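Local coordinates for protein DNA replication initiator (Cdc21/Cdc54) (Methanothermobacter thermautotrophicus, PDB 1LTL) that forms the N-terminal part of an archaeal MCM protein that probably binds single-stranded DNA and unwinds DNA for replication, using ATP hydrolysed elsewhere in the protein, at residues 198-203 and 237-242; 33-38 and 85-90; 126-131 and 174-179; 140-145 and 159-164. One frame throughout, in Å; residues are numbered along the deposited sequence.

Interaction 1: 198-203 and 237-242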
# COMPACT_ATOMS: atom_id res chain seq x y z
N ARG A 198 -51.91 -6.14 -21.01
CA ARG A 198 -50.58 -5.98 -20.46
C ARG A 198 -50.06 -4.61 -20.87
O ARG A 198 -50.30 -4.15 -21.97
CB ARG A 198 -49.65 -7.08 -20.99
CG ARG A 198 -49.80 -8.44 -20.29
CD ARG A 198 -48.88 -9.49 -20.92
NE ARG A 198 -48.95 -10.79 -20.26
CZ ARG A 198 -48.46 -11.92 -20.76
NH1 ARG A 198 -47.87 -11.92 -21.95
NH2 ARG A 198 -48.57 -13.06 -20.08
N GLN A 199 -49.34 -3.95 -19.97
CA GLN A 199 -48.82 -2.65 -20.29
C GLN A 199 -47.30 -2.62 -20.27
O GLN A 199 -46.66 -3.51 -19.73
CB GLN A 199 -49.36 -1.63 -19.30
CG GLN A 199 -49.56 -2.21 -17.91
CD GLN A 199 -49.62 -1.13 -16.84
OE1 GLN A 199 -50.30 -0.11 -16.99
NE2 GLN A 199 -48.89 -1.36 -15.73
N ILE A 200 -46.72 -1.61 -20.90
CA ILE A 200 -45.28 -1.51 -20.90
C ILE A 200 -44.89 -0.06 -20.69
O ILE A 200 -45.63 0.84 -21.09
CB ILE A 200 -44.67 -2.00 -22.19
CG1 ILE A 200 -43.18 -2.22 -21.97
CG2 ILE A 200 -44.90 -0.99 -23.30
CD1 ILE A 200 -42.50 -2.84 -23.11
N THR A 201 -43.74 0.19 -20.09
CA THR A 201 -43.34 1.57 -19.86
C THR A 201 -42.68 2.23 -21.04
O THR A 201 -41.86 1.64 -21.74
CB THR A 201 -42.42 1.68 -18.65
OG1 THR A 201 -43.18 1.48 -17.46
CG2 THR A 201 -41.78 3.03 -18.59
N VAL A 202 -43.06 3.48 -21.28
CA VAL A 202 -42.45 4.23 -22.36
C VAL A 202 -41.78 5.45 -21.76
O VAL A 202 -42.29 6.09 -20.84
CB VAL A 202 -43.49 4.66 -23.43
CG1 VAL A 202 -42.84 5.55 -24.49
CG2 VAL A 202 -44.06 3.43 -24.09
N VAL A 203 -40.59 5.75 -22.28
CA VAL A 203 -39.84 6.88 -21.80
C VAL A 203 -39.75 7.91 -22.89
O VAL A 203 -39.24 7.64 -23.98
CB VAL A 203 -38.43 6.47 -21.42
CG1 VAL A 203 -37.58 7.69 -21.23
CG2 VAL A 203 -38.48 5.63 -20.16
N ASN A 237 -38.57 -4.87 -19.25
CA ASN A 237 -38.34 -4.13 -20.49
C ASN A 237 -39.17 -2.87 -20.58
O ASN A 237 -40.26 -2.79 -20.04
CB ASN A 237 -38.63 -4.98 -21.72
CG ASN A 237 -37.79 -6.24 -21.76
OD1 ASN A 237 -36.67 -6.28 -21.26
ND2 ASN A 237 -38.32 -7.27 -22.40
N PHE A 238 -38.63 -1.86 -21.27
CA PHE A 238 -39.36 -0.62 -21.45
C PHE A 238 -39.01 -0.06 -22.82
O PHE A 238 -38.00 -0.45 -23.41
CB PHE A 238 -39.04 0.40 -20.33
CG PHE A 238 -37.65 0.99 -20.42
CD1 PHE A 238 -37.39 2.09 -21.23
CD2 PHE A 238 -36.58 0.39 -19.77
CE1 PHE A 238 -36.11 2.56 -21.39
CE2 PHE A 238 -35.29 0.87 -19.93
CZ PHE A 238 -35.06 1.95 -20.74
N ILE A 239 -39.84 0.83 -23.34
CA ILE A 239 -39.51 1.40 -24.64
C ILE A 239 -39.01 2.82 -24.51
O ILE A 239 -39.61 3.66 -23.83
CB ILE A 239 -40.70 1.47 -25.61
CG1 ILE A 239 -41.25 0.07 -25.89
CG2 ILE A 239 -40.25 2.12 -26.90
CD1 ILE A 239 -42.67 0.09 -26.38
N TYR A 240 -37.89 3.08 -25.18
CA TYR A 240 -37.29 4.40 -25.21
C TYR A 240 -37.84 5.00 -26.50
O TYR A 240 -37.39 4.67 -27.61
CB TYR A 240 -35.76 4.29 -25.28
CG TYR A 240 -35.08 5.63 -25.24
CD1 TYR A 240 -35.34 6.51 -24.19
CD2 TYR A 240 -34.28 6.06 -26.29
CE1 TYR A 240 -34.84 7.80 -24.19
CE2 TYR A 240 -33.75 7.36 -26.30
CZ TYR A 240 -34.05 8.23 -25.25
OH TYR A 240 -33.62 9.55 -25.23
N GLY A 241 -38.84 5.85 -26.33
CA GLY A 241 -39.51 6.48 -27.45
C GLY A 241 -38.66 7.31 -28.38
O GLY A 241 -37.84 8.11 -27.93
N ASN A 242 -38.85 7.12 -29.69
CA ASN A 242 -38.13 7.87 -30.70
C ASN A 242 -39.11 8.72 -31.46
O ASN A 242 -38.89 9.90 -31.67
CB ASN A 242 -37.45 6.98 -31.71
CG ASN A 242 -36.87 7.78 -32.87
OD1 ASN A 242 -35.67 8.09 -32.89
ND2 ASN A 242 -37.71 8.13 -33.83
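Phe-238 lies against Thr-201 and Val-203, where strands 199-203 and 237-242 run side by side in parallel. Its CB rests on Thr-201 O (3.4 Å), with Thr-201 CB a little farther off. Beyond CB, the ring is placed between the backbone N and the carbonyl carbon (chi1 71°), which turns it along the neighbouring strand; CD1 reaches Val-203 CG2 at 3.9 Å, and CE1 stays close to the same methyl. The other Val-203 methyl, CG1, meets the edge of the Tyr-240 ring, 3.9 Å from CD1. On the reverse face, Ile-239 lies beside Val-202 and extends its CD1 to Ile-200 CG2 (4.0 Å), the two isoleucines crossing at about a right angle. The backbones are joined by a ladder: Ile-239 N to Thr-201 O (2.7 Å), Val-203 N to Ile-239 O (2.8 Å) and Gly-241 N to Val-203 O (3.0 Å), the last the most bent at 143°. The polar ends have partners outside the pair: Thr-201 OG1 bonds to Lys-183, and Tyr-240 OH to Glu-205. Strands 175-185 and 217-229 flank the pair, and Ile-239 packs on Val-116. Such parallel pairing of the third and fifth strands, within an otherwise antiparallel barrel, is the hallmark of the OB fold.

Interaction 2: 33-38 and 85-90; sequences EAIEKY and KNVDLN
Tyr-38, just past the end of helix 25-37, and Val-87 make the one aromatic contact here. Val-87 CG1 stands over a face of the Tyr-38 ring in a CH-pi arrangement, 3.8 Å from the centroid and offset toward the rim. Setting CG anti to the backbone N (chi1 -154°) carries the ring alongside the valine, the two side chains sliding past each other in opposite directions. The remaining contacts are aliphatic. The second Val-87 methyl, CG2, meets Ile-35 CG2 at 3.9 Å, while Leu-89 divides its two branches between neighbouring helix residues: CD1 touches Ile-35 CG1 (4.0 Å) and CD2 touches Ala-34 CB (4.0 Å). Ile-35 crosses both Val-87 and Leu-89 at roughly right angles. Among the polar groups, Tyr-38 OH passes 3.9 Å from Asp-88 O without forming a hydrogen bond, and the Asp-88 carboxylate makes a salt bridge with Arg-78. The Leu-89 carbonyl accepts from Gln-74 of helix 66-77. In the MCM N-terminal domain, the end of helix 25-37 is thus packed on the chain that enters strand 90-94, and Ala-34 and Leu-89 both rest on Ile-44 of the adjoining parallel strand 43-47.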
# COMPACT_ATOMS: atom_id res chain seq x y z
N GLU A 33 -33.16 24.23 -42.07
CA GLU A 33 -34.21 24.98 -41.40
C GLU A 33 -34.20 24.66 -39.91
O GLU A 33 -34.49 25.52 -39.07
CB GLU A 33 -35.57 24.62 -41.97
CG GLU A 33 -36.69 25.48 -41.44
CD GLU A 33 -38.02 25.11 -42.03
OE1 GLU A 33 -38.10 24.99 -43.28
OE2 GLU A 33 -38.99 24.94 -41.25
N ALA A 34 -33.87 23.41 -39.60
CA ALA A 34 -33.81 22.97 -38.22
C ALA A 34 -32.57 23.56 -37.58
O ALA A 34 -32.66 24.26 -36.57
CB ALA A 34 -33.76 21.46 -38.17
N ILE A 35 -31.40 23.31 -38.16
CA ILE A 35 -30.17 23.85 -37.61
C ILE A 35 -30.38 25.34 -37.38
O ILE A 35 -29.81 25.93 -36.46
CB ILE A 35 -28.99 23.67 -38.57
CG1 ILE A 35 -28.86 22.20 -38.95
CG2 ILE A 35 -27.71 24.16 -37.90
CD1 ILE A 35 -27.96 21.96 -40.14
N GLU A 36 -31.21 25.93 -38.23
CA GLU A 36 -31.51 27.36 -38.17
C GLU A 36 -32.32 27.71 -36.93
O GLU A 36 -31.92 28.57 -36.13
CB GLU A 36 -32.28 27.77 -39.44
CG GLU A 36 -32.64 29.27 -39.58
CD GLU A 36 -31.44 30.18 -39.82
OE1 GLU A 36 -30.71 29.96 -40.81
OE2 GLU A 36 -31.23 31.12 -39.02
N LYS A 37 -33.45 27.04 -36.75
CA LYS A 37 -34.34 27.30 -35.61
C LYS A 37 -33.85 26.86 -34.23
O LYS A 37 -34.49 27.17 -33.22
CB LYS A 37 -35.70 26.65 -35.85
CG LYS A 37 -36.54 27.23 -36.98
CD LYS A 37 -37.85 26.45 -37.10
CE LYS A 37 -38.84 27.08 -38.06
NZ LYS A 37 -39.29 28.41 -37.59
N TYR A 38 -32.73 26.15 -34.16
CA TYR A 38 -32.23 25.70 -32.88
C TYR A 38 -32.16 26.83 -31.87
O TYR A 38 -31.80 27.95 -32.21
CB TYR A 38 -30.84 25.10 -33.03
CG TYR A 38 -30.54 24.11 -31.95
CD1 TYR A 38 -31.23 22.90 -31.90
CD2 TYR A 38 -29.61 24.38 -30.95
CE1 TYR A 38 -31.00 21.98 -30.89
CE2 TYR A 38 -29.38 23.47 -29.93
CZ TYR A 38 -30.07 22.28 -29.91
OH TYR A 38 -29.85 21.37 -28.90
N LYS A 85 -22.40 24.95 -36.04
CA LYS A 85 -23.04 25.35 -34.80
C LYS A 85 -23.29 24.20 -33.82
O LYS A 85 -24.11 24.33 -32.91
CB LYS A 85 -24.37 26.05 -35.13
CG LYS A 85 -24.88 27.00 -34.05
CD LYS A 85 -23.94 28.20 -33.85
CE LYS A 85 -23.90 29.11 -35.09
NZ LYS A 85 -23.07 30.34 -34.92
N ASN A 86 -22.58 23.08 -34.00
CA ASN A 86 -22.74 21.91 -33.14
C ASN A 86 -24.14 21.30 -33.37
O ASN A 86 -24.32 20.44 -34.22
CB ASN A 86 -22.57 22.30 -31.67
CG ASN A 86 -22.47 21.09 -30.75
OD1 ASN A 86 -22.78 21.17 -29.55
ND2 ASN A 86 -22.03 19.95 -31.29
N VAL A 87 -25.12 21.77 -32.59
CA VAL A 87 -26.51 21.32 -32.67
C VAL A 87 -26.72 19.81 -32.56
O VAL A 87 -26.44 19.04 -33.48
CB VAL A 87 -27.19 21.80 -33.98
CG1 VAL A 87 -28.68 21.58 -33.89
CG2 VAL A 87 -26.90 23.27 -34.20
N ASP A 88 -27.23 19.41 -31.41
CA ASP A 88 -27.52 18.01 -31.15
C ASP A 88 -28.98 17.82 -31.60
O ASP A 88 -29.91 18.03 -30.82
CB ASP A 88 -27.36 17.70 -29.65
CG ASP A 88 -26.01 18.19 -29.07
OD1 ASP A 88 -24.95 17.73 -29.55
OD2 ASP A 88 -26.03 19.02 -28.14
N LEU A 89 -29.19 17.45 -32.86
CA LEU A 89 -30.55 17.26 -33.34
C LEU A 89 -31.04 15.85 -33.11
O LEU A 89 -30.26 14.90 -33.05
CB LEU A 89 -30.63 17.59 -34.83
CG LEU A 89 -30.79 19.08 -35.07
CD1 LEU A 89 -30.13 19.47 -36.37
CD2 LEU A 89 -32.26 19.45 -35.06
N ASN A 90 -32.35 15.70 -32.99
CA ASN A 90 -32.92 14.40 -32.78
C ASN A 90 -33.47 13.87 -34.07
O ASN A 90 -34.40 14.45 -34.62
CB ASN A 90 -34.06 14.48 -31.78
CG ASN A 90 -33.59 14.86 -30.41
OD1 ASN A 90 -34.36 15.39 -29.62
ND2 ASN A 90 -32.33 14.58 -30.11

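Interaction 3: 126-131 and 174-179; sequences IRPRIV and SEFLDT
Val-131 CG1 packs against Leu-177 CB and the leucine's outer carbons, with CD2 at 3.4 Å. The leucine gets there because its CG is anti to the backbone N (chi1 161°), and CD2 then also comes under one face of the Arg-129 guanidinium, 4.1 Å from NE. That arginine runs extended beside Leu-177, and its charge is met by a salt bridge from NE to Glu-205, whose carboxylate also bonds Thr-179 OG1. Away from the leucine, Phe-176 takes Ile-130 CG1 over one face of its ring (3.8 Å to CE2) and Pro-128 CB at its CD2 (3.9 Å). These strands, 113-137 and 175-185, are the first and second of the OB barrel, paired antiparallel. Arg-127 and Thr-179 form a hydrogen-bonded pair, Arg-127 N giving to Thr-179 O (3.1 Å) and Thr-179 N to Arg-127 O (2.8 Å). Further on, Arg-129 N bonds to Leu-177 O with a bent angle of 135°, and Val-131 N reaches Glu-175 O at 2.9 Å where strand 113-137 turns a corner at Val-131. Contact thins out at Glu-175: its CB is 4.2 Å from Val-131 CG2, and its carboxylate, on the solvent side, has a long, weak ion pair with Lys-132. At the other end Ile-126 CG2 touches Asp-178 CB. Another copy of the protein covers the side of Phe-176 and Asp-178: its Phe-235 stacks edge-to-face with Phe-176, and its Ser-107 hydrogen-bonds Asp-178.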
# COMPACT_ATOMS: atom_id res chain seq x y z
N ILE A 126 -42.99 15.36 -15.44
CA ILE A 126 -41.79 15.57 -16.22
C ILE A 126 -40.66 15.97 -15.27
O ILE A 126 -40.85 16.86 -14.45
CB ILE A 126 -41.99 16.69 -17.25
CG1 ILE A 126 -43.18 16.35 -18.17
CG2 ILE A 126 -40.71 16.92 -18.02
CD1 ILE A 126 -44.56 16.65 -17.51
N ARG A 127 -39.52 15.29 -15.33
CA ARG A 127 -38.39 15.61 -14.45
C ARG A 127 -37.16 15.71 -15.32
O ARG A 127 -37.13 15.25 -16.46
CB ARG A 127 -38.10 14.53 -13.41
CG ARG A 127 -39.24 14.08 -12.54
CD ARG A 127 -38.94 12.71 -11.88
NE ARG A 127 -40.16 11.98 -11.49
CZ ARG A 127 -40.96 12.31 -10.46
NH1 ARG A 127 -40.67 13.36 -9.69
NH2 ARG A 127 -42.05 11.59 -10.23
N PRO A 128 -36.11 16.33 -14.80
CA PRO A 128 -34.94 16.38 -15.67
C PRO A 128 -34.00 15.19 -15.37
O PRO A 128 -34.20 14.43 -14.40
CB PRO A 128 -34.31 17.73 -15.33
CG PRO A 128 -34.71 17.93 -13.90
CD PRO A 128 -36.11 17.44 -13.83
N ARG A 129 -32.98 15.01 -16.21
CA ARG A 129 -32.01 13.95 -16.00
C ARG A 129 -30.73 14.43 -16.65
O ARG A 129 -30.77 15.21 -17.59
CB ARG A 129 -32.47 12.64 -16.64
CG ARG A 129 -31.94 12.38 -18.04
CD ARG A 129 -32.12 10.93 -18.38
NE ARG A 129 -32.06 10.65 -19.82
CZ ARG A 129 -30.96 10.74 -20.57
NH1 ARG A 129 -29.80 11.10 -20.04
NH2 ARG A 129 -31.03 10.43 -21.86
N ILE A 130 -29.60 13.98 -16.15
CA ILE A 130 -28.35 14.42 -16.72
C ILE A 130 -28.09 13.70 -18.03
O ILE A 130 -28.17 12.48 -18.08
CB ILE A 130 -27.19 14.15 -15.76
CG1 ILE A 130 -27.46 14.86 -14.44
CG2 ILE A 130 -25.88 14.60 -16.38
CD1 ILE A 130 -26.39 14.71 -13.42
N VAL A 131 -27.81 14.45 -19.09
CA VAL A 131 -27.51 13.82 -20.38
C VAL A 131 -26.03 13.85 -20.58
O VAL A 131 -25.47 12.94 -21.15
CB VAL A 131 -28.12 14.56 -21.58
CG1 VAL A 131 -29.54 14.10 -21.82
CG2 VAL A 131 -28.07 16.05 -21.35
N SER A 174 -22.83 19.96 -15.30
CA SER A 174 -23.48 19.00 -16.15
C SER A 174 -24.72 19.56 -16.85
O SER A 174 -25.34 20.51 -16.38
CB SER A 174 -23.82 17.78 -15.32
OG SER A 174 -22.62 17.21 -14.82
N GLU A 175 -25.07 18.97 -18.00
CA GLU A 175 -26.23 19.40 -18.77
C GLU A 175 -27.41 18.48 -18.52
O GLU A 175 -27.27 17.27 -18.53
CB GLU A 175 -25.89 19.43 -20.26
CG GLU A 175 -24.97 20.59 -20.69
CD GLU A 175 -24.42 20.43 -22.11
OE1 GLU A 175 -25.20 20.03 -23.02
OE2 GLU A 175 -23.21 20.70 -22.31
N PHE A 176 -28.57 19.08 -18.30
CA PHE A 176 -29.77 18.31 -18.06
C PHE A 176 -30.66 18.20 -19.28
O PHE A 176 -30.36 18.75 -20.33
CB PHE A 176 -30.56 18.91 -16.90
CG PHE A 176 -29.90 18.73 -15.57
CD1 PHE A 176 -28.73 19.40 -15.27
CD2 PHE A 176 -30.43 17.85 -14.64
CE1 PHE A 176 -28.08 19.18 -14.06
CE2 PHE A 176 -29.78 17.63 -13.42
CZ PHE A 176 -28.61 18.30 -13.13
N LEU A 177 -31.78 17.52 -19.12
CA LEU A 177 -32.67 17.30 -20.24
C LEU A 177 -33.99 16.76 -19.74
O LEU A 177 -34.01 15.91 -18.86
CB LEU A 177 -31.97 16.35 -21.18
CG LEU A 177 -32.75 15.58 -22.22
CD1 LEU A 177 -32.01 15.69 -23.54
CD2 LEU A 177 -32.90 14.13 -21.78
N ASP A 178 -35.11 17.23 -20.27
CA ASP A 178 -36.39 16.74 -19.75
C ASP A 178 -36.74 15.32 -20.17
O ASP A 178 -36.59 14.93 -21.32
CB ASP A 178 -37.50 17.71 -20.13
CG ASP A 178 -37.33 19.06 -19.48
OD1 ASP A 178 -37.27 19.14 -18.22
OD2 ASP A 178 -37.26 20.06 -20.24
N THR A 179 -37.23 14.56 -19.20
CA THR A 179 -37.59 13.16 -19.42
C THR A 179 -38.97 12.88 -18.85
O THR A 179 -39.42 13.55 -17.92
CB THR A 179 -36.54 12.24 -18.73
OG1 THR A 179 -36.44 11.00 -19.45
CG2 THR A 179 -36.94 11.95 -17.28

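Interaction 4: 140-145 and 159-164; sequences CMRHHA and CSECGG. With ZN (zinc ion), chain G.
Cys-140 and Cys-162 bring their sulfurs together by the same torsion, SG lying between the backbone N and the carbonyl carbon (chi1 66° and 77°), whereas Cys-159 swings SG anti to its N (172°). All three converge on one zinc ion, Cys-140 SG at 2.6 Å and Cys-159 SG and Cys-162 SG at 2.4 Å each; Cys-137 is the fourth ligand. Backbone N-H groups support the thiolates: Cys-162 N points at Cys-159 SG from 3.6 Å, and Arg-142 N makes a weak bond to Cys-140 SG. Such bonds would be expected to stabilise negative charge on sulfur. Beside the metal, the His-144 imidazole leans obliquely on Cys-159, its CE1 3.4 Å from SG. Arg-142 crosses Glu-161 at about a right angle, NE resting 3.3 Å from CB. Glu-161 OE1 hangs over one face of the guanidinium, 4.2 Å from NE, so the charges are near each other but no N-H is aimed at the oxygen. Its other oxygen, OE2, accepts from Ser-160 OG through the anti lone pair (3.1 Å). Cys-140 and Arg-142 each pack against the same residue of another copy of the protein, which is consistent with a zinc module at a symmetric joint of the dodecamer. The four-cysteine site ties the turn between strand 113-137, which ends at Cys-137, and strand 143-147 to the loop that leads into strand 167-169.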
# COMPACT_ATOMS: atom_id res chain seq x y z
N CYS A 140 -5.88 14.06 -11.24
CA CYS A 140 -5.24 15.26 -11.73
C CYS A 140 -6.15 16.45 -11.75
O CYS A 140 -5.81 17.49 -12.27
CB CYS A 140 -4.69 15.03 -13.13
SG CYS A 140 -5.97 14.78 -14.34
N MET A 141 -7.33 16.29 -11.20
CA MET A 141 -8.27 17.41 -11.16
C MET A 141 -8.78 17.90 -12.51
O MET A 141 -9.38 18.94 -12.58
CB MET A 141 -7.65 18.58 -10.40
CG MET A 141 -7.06 18.23 -9.05
SD MET A 141 -8.17 17.23 -8.05
CE MET A 141 -9.53 18.33 -8.00
N ARG A 142 -8.53 17.16 -13.59
CA ARG A 142 -9.02 17.58 -14.90
C ARG A 142 -10.50 17.26 -15.06
O ARG A 142 -11.03 16.46 -14.31
CB ARG A 142 -8.24 16.90 -16.01
CG ARG A 142 -7.01 17.67 -16.41
CD ARG A 142 -6.28 16.95 -17.52
NE ARG A 142 -5.12 16.27 -16.98
CZ ARG A 142 -3.88 16.73 -17.09
NH1 ARG A 142 -3.64 17.86 -17.73
NH2 ARG A 142 -2.90 16.08 -16.51
N HIS A 143 -11.15 17.89 -16.03
CA HIS A 143 -12.58 17.66 -16.25
C HIS A 143 -12.86 16.77 -17.47
O HIS A 143 -12.22 16.92 -18.51
CB HIS A 143 -13.30 18.99 -16.40
CG HIS A 143 -13.45 19.75 -15.11
ND1 HIS A 143 -12.64 19.53 -14.02
CD2 HIS A 143 -14.33 20.71 -14.74
CE1 HIS A 143 -13.02 20.32 -13.02
NE2 HIS A 143 -14.04 21.04 -13.43
N HIS A 144 -13.78 15.83 -17.34
CA HIS A 144 -14.15 14.93 -18.44
C HIS A 144 -15.68 14.91 -18.54
O HIS A 144 -16.36 14.81 -17.53
CB HIS A 144 -13.67 13.48 -18.16
CG HIS A 144 -12.18 13.31 -18.13
ND1 HIS A 144 -11.42 13.54 -16.99
CD2 HIS A 144 -11.30 12.94 -19.08
CE1 HIS A 144 -10.15 13.32 -17.25
NE2 HIS A 144 -10.04 12.95 -18.51
N ALA A 145 -16.21 15.01 -19.76
CA ALA A 145 -17.66 14.95 -19.95
C ALA A 145 -18.02 13.56 -20.47
O ALA A 145 -17.28 12.97 -21.26
CB ALA A 145 -18.10 16.01 -20.94
N CYS A 159 -8.94 7.79 -16.63
CA CYS A 159 -8.52 9.08 -17.10
C CYS A 159 -7.33 8.89 -18.01
O CYS A 159 -6.30 8.40 -17.59
CB CYS A 159 -8.14 9.98 -15.94
SG CYS A 159 -7.39 11.52 -16.52
N SER A 160 -7.49 9.29 -19.27
CA SER A 160 -6.42 9.15 -20.26
C SER A 160 -5.19 10.01 -20.02
O SER A 160 -4.10 9.68 -20.47
CB SER A 160 -6.99 9.48 -21.64
OG SER A 160 -7.79 10.64 -21.54
N GLU A 161 -5.39 11.11 -19.29
CA GLU A 161 -4.33 12.07 -19.00
C GLU A 161 -3.36 11.62 -17.93
O GLU A 161 -2.16 11.83 -18.07
CB GLU A 161 -4.95 13.37 -18.55
CG GLU A 161 -6.12 13.78 -19.38
CD GLU A 161 -5.71 14.03 -20.80
OE1 GLU A 161 -4.86 14.92 -20.99
OE2 GLU A 161 -6.23 13.34 -21.70
N CYS A 162 -3.88 11.03 -16.86
CA CYS A 162 -3.03 10.59 -15.78
C CYS A 162 -3.20 9.14 -15.35
O CYS A 162 -2.47 8.65 -14.49
CB CYS A 162 -3.23 11.48 -14.57
SG CYS A 162 -4.72 11.13 -13.69
N GLY A 163 -4.16 8.45 -15.96
CA GLY A 163 -4.39 7.06 -15.62
C GLY A 163 -5.30 6.88 -14.42
O GLY A 163 -5.54 5.77 -13.96
N GLY A 164 -5.85 7.97 -13.91
CA GLY A 164 -6.71 7.86 -12.75
C GLY A 164 -7.93 7.00 -12.98
O GLY A 164 -8.37 6.84 -14.11
ZN ZN G . -6.72 12.34 -14.34

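Overall arrangement
From the N terminus, interaction 2 comes first, joining helix 25-37 to the approach to strand 90-94 and closing a mostly helical loop within the MCM N-terminal domain. Interaction 3 then pairs the first two barrel strands, and between its segments the chain makes the excursion that interaction 4 closes at the zinc, at the far end of the same sheet. Interaction 1 follows in series and joins the third strand to the fifth. None of the loops cross. Interactions 1 and 3 touch through Val-203 and Thr-179 on neighbouring strands, whereas the centres of interactions 1 and 4 are about 36 Å apart. Interactions 2 and 3 come within about 5 Å at their nearest atoms without touching.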